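Local coordinates for protein UDP-glucose 6-dehydrogenase (Pyrobaculum islandicum, PDB 3VTF) that probably catalyses the NAD+-dependent oxidation of UDP-glucose to UDP-glucuronate, and binds UDP-glucose, at residues A[239-244]-A[258-263]; A[248-253]-A[437-442]. All coordinates share one frame; numbering follows the deposited sequence.

Both contacts use the long helix 221-251 of the central domain, and their centres lie about 13 Å apart on the same side of the chain's centre. Along the chain the segments alternate: 239-244 and 248-253 on the long helix, then 258-263 on the short helix 256-264, and finally 437-442 close to the C-terminus. Contact 1 is local, joining two successive helices beside the substrate site, whereas contact 2 joins segments 184 residues apart and ties the helix to the last strand of the UDP-binding domain's parallel sheet. N243 OD1 of contact 1 packs on A442 CB of contact 2, and both contacts also touch the second subunit, so one helix joins substrate site, C-terminal domain and dimer interface.

Contact 1: A[239-244]-A[258-263]; sequences ISFANE and RVFEAV. With UPG (uridine-5'-diphosphate-glucose), chain B.
Two consecutive helices of the central domain meet here beside the UDP-glucose pocket, where the F260 ring of helix 256-264 packs against F241 and A242 of helix 221-251. The contact is small and wholly apolar. F260 reaches across because its CG lies anti to its carbonyl carbon (chi1 -82°), which carries the far end of the ring to the long helix. There F260 CE2 comes within 3.6 Å of A242 CA. The methyl CB of A242 lies over one face of that ring, 4.3 Å from its centroid and 26° off the normal, a CH-pi contact. Alanine suits the place, since its single methyl lets the aromatic ring come right up to the helix backbone.

F241 meets the same ring differently. With its CG anti to the backbone N (chi1 -176°), it brings CD2 to 4.1 Å from F260 CZ, at the edge of the F260 ring. F260 also stacks on F274, a predicted substrate-binding residue, and F241 packs on L237 of the second subunit.

I239, less than one turn before F241 and A242 on the long helix, faces the nucleotide: its CD1 lies 3.6 Å from UPG N1 and its CG2 the same distance from UPG O2, so a branched aliphatic side chain packs against the uracil. No hydrogen bond crosses between the helices. Their hold therefore rests on van der Waals and CH-pi packing of buried side chains, with no polar bond to direct it, next to a residue that lines the uracil site.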
loop_
_atom_site.group_PDB
_atom_site.type_symbol
_atom_site.label_atom_id
_atom_site.label_comp_id
_atom_site.label_asym_id
_atom_site.label_seq_id
_atom_site.Cartn_x
_atom_site.Cartn_y
_atom_site.Cartn_z
ATOM N N ILE A 239 -3.496 4.150 -5.223
ATOM C CA ILE A 239 -3.747 5.232 -6.171
ATOM C C ILE A 239 -4.046 6.567 -5.400
ATOM O O ILE A 239 -3.493 7.638 -5.725
ATOM C CB ILE A 239 -4.928 4.864 -7.083
ATOM C CG1 ILE A 239 -4.542 3.631 -7.950
ATOM C CG2 ILE A 239 -5.266 5.981 -8.048
ATOM C CD1 ILE A 239 -5.724 3.040 -8.702
ATOM N N SER A 240 -4.929 6.494 -4.413
ATOM C CA SER A 240 -5.323 7.709 -3.665
ATOM C C SER A 240 -4.183 8.237 -2.803
ATOM O O SER A 240 -4.044 9.472 -2.617
ATOM C CB SER A 240 -6.571 7.375 -2.772
ATOM O OG SER A 240 -7.661 7.310 -3.612
ATOM N N PHE A 241 -3.395 7.326 -2.234
ATOM C CA PHE A 241 -2.207 7.738 -1.547
ATOM C C PHE A 241 -1.256 8.494 -2.507
ATOM O O PHE A 241 -0.670 9.530 -2.131
ATOM C CB PHE A 241 -1.505 6.624 -0.837
ATOM C CG PHE A 241 -0.329 7.062 -0.052
ATOM C CD1 PHE A 241 -0.506 7.805 1.107
ATOM C CD2 PHE A 241 0.941 6.814 -0.485
ATOM C CE1 PHE A 241 0.568 8.228 1.907
ATOM C CE2 PHE A 241 2.043 7.197 0.273
ATOM C CZ PHE A 241 1.887 7.899 1.490
ATOM N N ALA A 242 -1.032 7.943 -3.707
ATOM C CA ALA A 242 -0.145 8.629 -4.707
ATOM C C ALA A 242 -0.729 10.034 -5.017
ATOM O O ALA A 242 0.037 10.989 -5.220
ATOM C CB ALA A 242 0.003 7.806 -5.985
ATOM N N ASN A 243 -2.071 10.133 -4.991
ATOM C CA ASN A 243 -2.704 11.424 -5.302
ATOM C C ASN A 243 -2.571 12.374 -4.142
ATOM O O ASN A 243 -2.279 13.538 -4.331
ATOM C CB ASN A 243 -4.161 11.215 -5.715
ATOM C CG ASN A 243 -4.228 10.744 -7.142
ATOM O OD1 ASN A 243 -3.354 11.153 -7.966
ATOM N ND2 ASN A 243 -5.277 10.011 -7.492
ATOM N N GLU A 244 -2.721 11.853 -2.921
ATOM C CA GLU A 244 -2.500 12.705 -1.708
ATOM C C GLU A 244 -1.066 13.219 -1.661
ATOM O O GLU A 244 -0.772 14.430 -1.424
ATOM C CB GLU A 244 -2.779 11.896 -0.415
ATOM C CG GLU A 244 -2.579 12.756 0.856
ATOM C CD GLU A 244 -3.383 12.200 2.032
ATOM O OE1 GLU A 244 -4.632 12.053 1.864
ATOM O OE2 GLU A 244 -2.744 12.004 3.105
ATOM N N ARG A 258 8.531 10.625 -10.240
ATOM C CA ARG A 258 9.915 10.304 -9.872
ATOM C C ARG A 258 10.024 9.939 -8.367
ATOM O O ARG A 258 10.860 9.142 -7.931
ATOM C CB ARG A 258 10.751 11.596 -10.093
ATOM C CG ARG A 258 12.236 11.450 -9.650
ATOM C CD ARG A 258 12.955 10.308 -10.429
ATOM N NE ARG A 258 14.443 10.363 -10.463
ATOM C CZ ARG A 258 15.215 9.325 -10.795
ATOM N NH1 ARG A 258 14.684 8.132 -11.098
ATOM N NH2 ARG A 258 16.526 9.450 -10.831
ATOM N N VAL A 259 9.182 10.553 -7.537
ATOM C CA VAL A 259 9.226 10.224 -6.084
ATOM C C VAL A 259 8.840 8.741 -5.923
ATOM O O VAL A 259 9.518 7.977 -5.190
ATOM C CB VAL A 259 8.258 11.140 -5.308
ATOM C CG1 VAL A 259 8.011 10.599 -3.885
ATOM C CG2 VAL A 259 8.838 12.613 -5.327
ATOM N N PHE A 260 7.737 8.361 -6.577
ATOM C CA PHE A 260 7.224 6.939 -6.354
ATOM C C PHE A 260 8.070 5.900 -7.094
ATOM O O PHE A 260 8.067 4.761 -6.708
ATOM C CB PHE A 260 5.719 6.820 -6.767
ATOM C CG PHE A 260 4.828 7.320 -5.658
ATOM C CD1 PHE A 260 4.655 6.531 -4.489
ATOM C CD2 PHE A 260 4.229 8.544 -5.733
ATOM C CE1 PHE A 260 3.897 7.000 -3.415
ATOM C CE2 PHE A 260 3.446 9.007 -4.645
ATOM C CZ PHE A 260 3.281 8.245 -3.493
ATOM N N GLU A 261 8.873 6.317 -8.090
ATOM C CA GLU A 261 9.944 5.414 -8.616
ATOM C C GLU A 261 10.841 5.022 -7.497
ATOM O O GLU A 261 11.161 3.824 -7.322
ATOM C CB GLU A 261 10.802 6.100 -9.674
ATOM C CG GLU A 261 10.259 5.892 -11.052
ATOM C CD GLU A 261 11.026 6.724 -12.090
ATOM O OE1 GLU A 261 12.185 7.129 -11.850
ATOM O OE2 GLU A 261 10.450 6.992 -13.146
ATOM N N ALA A 262 11.303 5.984 -6.692
ATOM C CA ALA A 262 12.203 5.665 -5.596
ATOM C C ALA A 262 11.454 4.927 -4.439
ATOM O O ALA A 262 11.996 3.981 -3.801
ATOM C CB ALA A 262 12.836 6.996 -5.051
ATOM N N VAL A 263 10.214 5.366 -4.123
ATOM C CA VAL A 263 9.445 4.698 -3.014
ATOM C C VAL A 263 9.296 3.180 -3.366
ATOM O O VAL A 263 9.529 2.300 -2.533
ATOM C CB VAL A 263 8.007 5.354 -2.943
ATOM C CG1 VAL A 263 7.104 4.516 -2.054
ATOM C CG2 VAL A 263 8.119 6.826 -2.454
HETATM N N1 UPG B . -5.452 3.656 -12.235
HETATM C C2 UPG B . -4.817 4.833 -11.738
HETATM N N3 UPG B . -3.536 4.770 -11.368
HETATM C C4 UPG B . -2.863 3.558 -11.400
HETATM C C5 UPG B . -3.471 2.341 -11.867
HETATM C C6 UPG B . -4.826 2.442 -12.244
HETATM O O2 UPG B . -5.431 5.945 -11.666
HETATM O O4 UPG B . -1.656 3.533 -10.986
HETATM C C1C UPG B . -6.879 3.822 -12.594
HETATM C C2C UPG B . -7.115 3.336 -14.011
HETATM O O2C UPG B . -6.943 4.372 -14.975
HETATM C C3C UPG B . -8.587 2.873 -13.955
HETATM C C4C UPG B . -8.765 2.365 -12.523
HETATM O O4C UPG B . -7.607 2.851 -11.808
HETATM O O3C UPG B . -9.454 4.035 -14.053
HETATM C C5C UPG B . -8.793 0.822 -12.414
HETATM O O5C UPG B . -7.761 0.309 -13.265
HETATM P PA UPG B . -7.547 -1.359 -13.393
HETATM O O1A UPG B . -7.135 -1.963 -12.012
HETATM O O2A UPG B . -6.755 -1.636 -14.696
HETATM O O3A UPG B . -9.026 -1.745 -13.900
HETATM P PB UPG B . -10.014 -3.009 -13.554
HETATM O O1B UPG B . -10.247 -3.757 -14.841
HETATM O O2B UPG B . -11.164 -2.139 -12.986
HETATM O O3B UPG B . -9.318 -4.054 -12.572
HETATM C "C1'" UPG B . -9.595 -4.032 -11.138
HETATM C "C2'" UPG B . -8.479 -4.797 -10.462
HETATM C "C3'" UPG B . -8.649 -6.297 -10.805
HETATM C "C4'" UPG B . -10.065 -6.724 -10.349
HETATM C "C5'" UPG B . -11.114 -5.932 -11.227
HETATM C "C6'" UPG B . -12.605 -6.174 -10.903
HETATM O "O2'" UPG B . -7.322 -4.229 -11.190
HETATM O "O3'" UPG B . -7.647 -7.000 -10.098
HETATM O "O4'" UPG B . -10.207 -8.123 -10.676
HETATM O "O5'" UPG B . -10.884 -4.555 -10.817
HETATM O "O6'" UPG B . -12.752 -6.516 -9.504
#

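Contact 2: A[248-253]-A[437-442]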
loop_
_atom_site.group_PDB
_atom_site.type_symbol
_atom_site.label_atom_id
_atom_site.label_comp_id
_atom_site.label_asym_id
_atom_site.label_seq_id
_atom_site.Cartn_x
_atom_site.Cartn_y
_atom_site.Cartn_z
ATOM N N LEU A 248 0.720 17.373 -2.665
ATOM C CA LEU A 248 1.803 17.944 -1.956
ATOM C C LEU A 248 3.028 18.152 -2.808
ATOM O O LEU A 248 3.671 19.265 -2.783
ATOM C CB LEU A 248 2.095 17.144 -0.629
ATOM C CG LEU A 248 3.394 17.519 0.125
ATOM C CD1 LEU A 248 3.310 19.010 0.591
ATOM C CD2 LEU A 248 3.460 16.684 1.398
ATOM N N ALA A 249 3.372 17.152 -3.620
ATOM C CA ALA A 249 4.531 17.276 -4.505
ATOM C C ALA A 249 4.332 18.487 -5.437
ATOM O O ALA A 249 5.284 19.215 -5.694
ATOM C CB ALA A 249 4.746 16.002 -5.326
ATOM N N LYS A 250 3.127 18.598 -5.996
ATOM C CA LYS A 250 2.745 19.678 -6.908
ATOM C C LYS A 250 2.990 21.063 -6.187
ATOM O O LYS A 250 3.615 21.940 -6.749
ATOM C CB LYS A 250 1.268 19.602 -7.329
ATOM C CG LYS A 250 0.849 20.689 -8.358
ATOM C CD LYS A 250 -0.650 20.484 -8.784
ATOM C CE LYS A 250 -1.078 21.561 -9.810
ATOM N NZ LYS A 250 -0.148 21.512 -10.982
ATOM N N ARG A 251 2.537 21.235 -4.957
ATOM C CA ARG A 251 2.833 22.472 -4.211
ATOM C C ARG A 251 4.316 22.712 -4.027
ATOM O O ARG A 251 4.776 23.852 -3.940
ATOM C CB ARG A 251 2.242 22.432 -2.837
ATOM C CG ARG A 251 0.760 22.294 -2.853
ATOM C CD ARG A 251 0.008 23.479 -3.472
ATOM N NE ARG A 251 -1.331 23.479 -2.860
ATOM C CZ ARG A 251 -1.560 24.017 -1.671
ATOM N NH1 ARG A 251 -0.543 24.635 -1.066
ATOM N NH2 ARG A 251 -2.773 23.986 -1.122
ATOM N N LEU A 252 5.106 21.643 -4.026
ATOM C CA LEU A 252 6.517 21.774 -3.789
ATOM C C LEU A 252 7.241 22.006 -5.099
ATOM O O LEU A 252 8.460 22.092 -5.073
ATOM C CB LEU A 252 7.099 20.473 -3.088
ATOM C CG LEU A 252 6.528 20.319 -1.673
ATOM C CD1 LEU A 252 6.779 18.878 -1.141
ATOM C CD2 LEU A 252 7.056 21.444 -0.709
ATOM N N GLY A 253 6.543 21.901 -6.212
ATOM C CA GLY A 253 7.172 21.986 -7.569
ATOM C C GLY A 253 7.944 20.754 -7.922
ATOM O O GLY A 253 8.919 20.838 -8.632
ATOM N N ILE A 437 1.026 26.218 -21.238
ATOM C CA ILE A 437 0.850 26.082 -19.762
ATOM C C ILE A 437 0.627 24.535 -19.505
ATOM O O ILE A 437 -0.225 23.940 -20.142
ATOM C CB ILE A 437 -0.299 26.957 -19.274
ATOM C CG1 ILE A 437 0.063 28.486 -19.362
ATOM C CG2 ILE A 437 -0.603 26.666 -17.812
ATOM C CD1 ILE A 437 -1.156 29.420 -19.203
ATOM N N TYR A 438 1.483 23.911 -18.696
ATOM C CA TYR A 438 1.344 22.525 -18.329
ATOM C C TYR A 438 0.981 22.491 -16.829
ATOM O O TYR A 438 1.803 22.929 -15.992
ATOM C CB TYR A 438 2.656 21.816 -18.593
ATOM C CG TYR A 438 2.592 20.344 -18.198
ATOM C CD1 TYR A 438 1.927 19.401 -19.013
ATOM C CD2 TYR A 438 3.137 19.928 -16.973
ATOM C CE1 TYR A 438 1.842 18.074 -18.634
ATOM C CE2 TYR A 438 3.006 18.593 -16.562
ATOM C CZ TYR A 438 2.397 17.671 -17.454
ATOM O OH TYR A 438 2.290 16.342 -17.040
ATOM N N GLU A 439 -0.210 21.968 -16.483
ATOM C CA GLU A 439 -0.522 21.727 -15.094
ATOM C C GLU A 439 -0.704 20.194 -14.875
ATOM O O GLU A 439 -1.665 19.663 -15.315
ATOM C CB GLU A 439 -1.815 22.413 -14.786
ATOM C CG GLU A 439 -1.742 23.928 -14.705
ATOM C CD GLU A 439 -1.111 24.439 -13.428
ATOM O OE1 GLU A 439 -0.774 23.620 -12.513
ATOM O OE2 GLU A 439 -0.889 25.677 -13.365
ATOM N N GLY A 440 0.171 19.557 -14.130
ATOM C CA GLY A 440 -0.081 18.161 -13.703
ATOM C C GLY A 440 -1.188 18.162 -12.650
ATOM O O GLY A 440 -1.263 19.055 -11.782
ATOM N N VAL A 441 -2.070 17.183 -12.716
ATOM C CA VAL A 441 -3.196 17.170 -11.776
ATOM C C VAL A 441 -2.657 16.861 -10.367
ATOM O O VAL A 441 -3.246 17.323 -9.393
ATOM C CB VAL A 441 -4.299 16.130 -12.152
ATOM C CG1 VAL A 441 -5.426 16.194 -11.148
ATOM C CG2 VAL A 441 -4.935 16.576 -13.469
ATOM N N ALA A 442 -1.547 16.100 -10.277
ATOM C CA ALA A 442 -1.015 15.675 -8.983
ATOM C C ALA A 442 0.481 15.603 -9.033
ATOM O O ALA A 442 1.174 14.716 -8.427
ATOM C CB ALA A 442 -1.642 14.289 -8.679
#
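K250, near the C-terminal end of helix 221-251, reaches E439 and G440 of the last strand with an extended chain that bends at chi4 (56°) and presents its ammonium group to two acceptors. The ionic part is a salt bridge that is also a hydrogen bond: K250 NZ lies 2.7 Å from E439 OE1, which it meets nearly along the C-O axis, the two side chains crossing at about a right angle. E439 OE2 is taken by R327, so the carboxylate joins two cations. A second hydrogen bond, from K250 NZ to G440 O at 2.8 Å, lies in the carbonyl plane on a lone pair. The lysine's methylenes pass close to the strand's end, K250 CD lying 3.4 Å from G440 O. A lysine suits this span because its extended chain is long enough to bring a charged NZ to both acceptors; an alanine here would probably leave E439 with R327 but without its second cation, and G440 O without this donor. G253, with positive phi, is the first residue to leave the helical conformation, in a Schellman motif that includes the bond from G253 N to K250 O. Strand 437-440 edges the chain's six-stranded parallel sheet, bonded to strand 422-425, while helix 304-328 packs on K250 through Y319 and on A442 through M316.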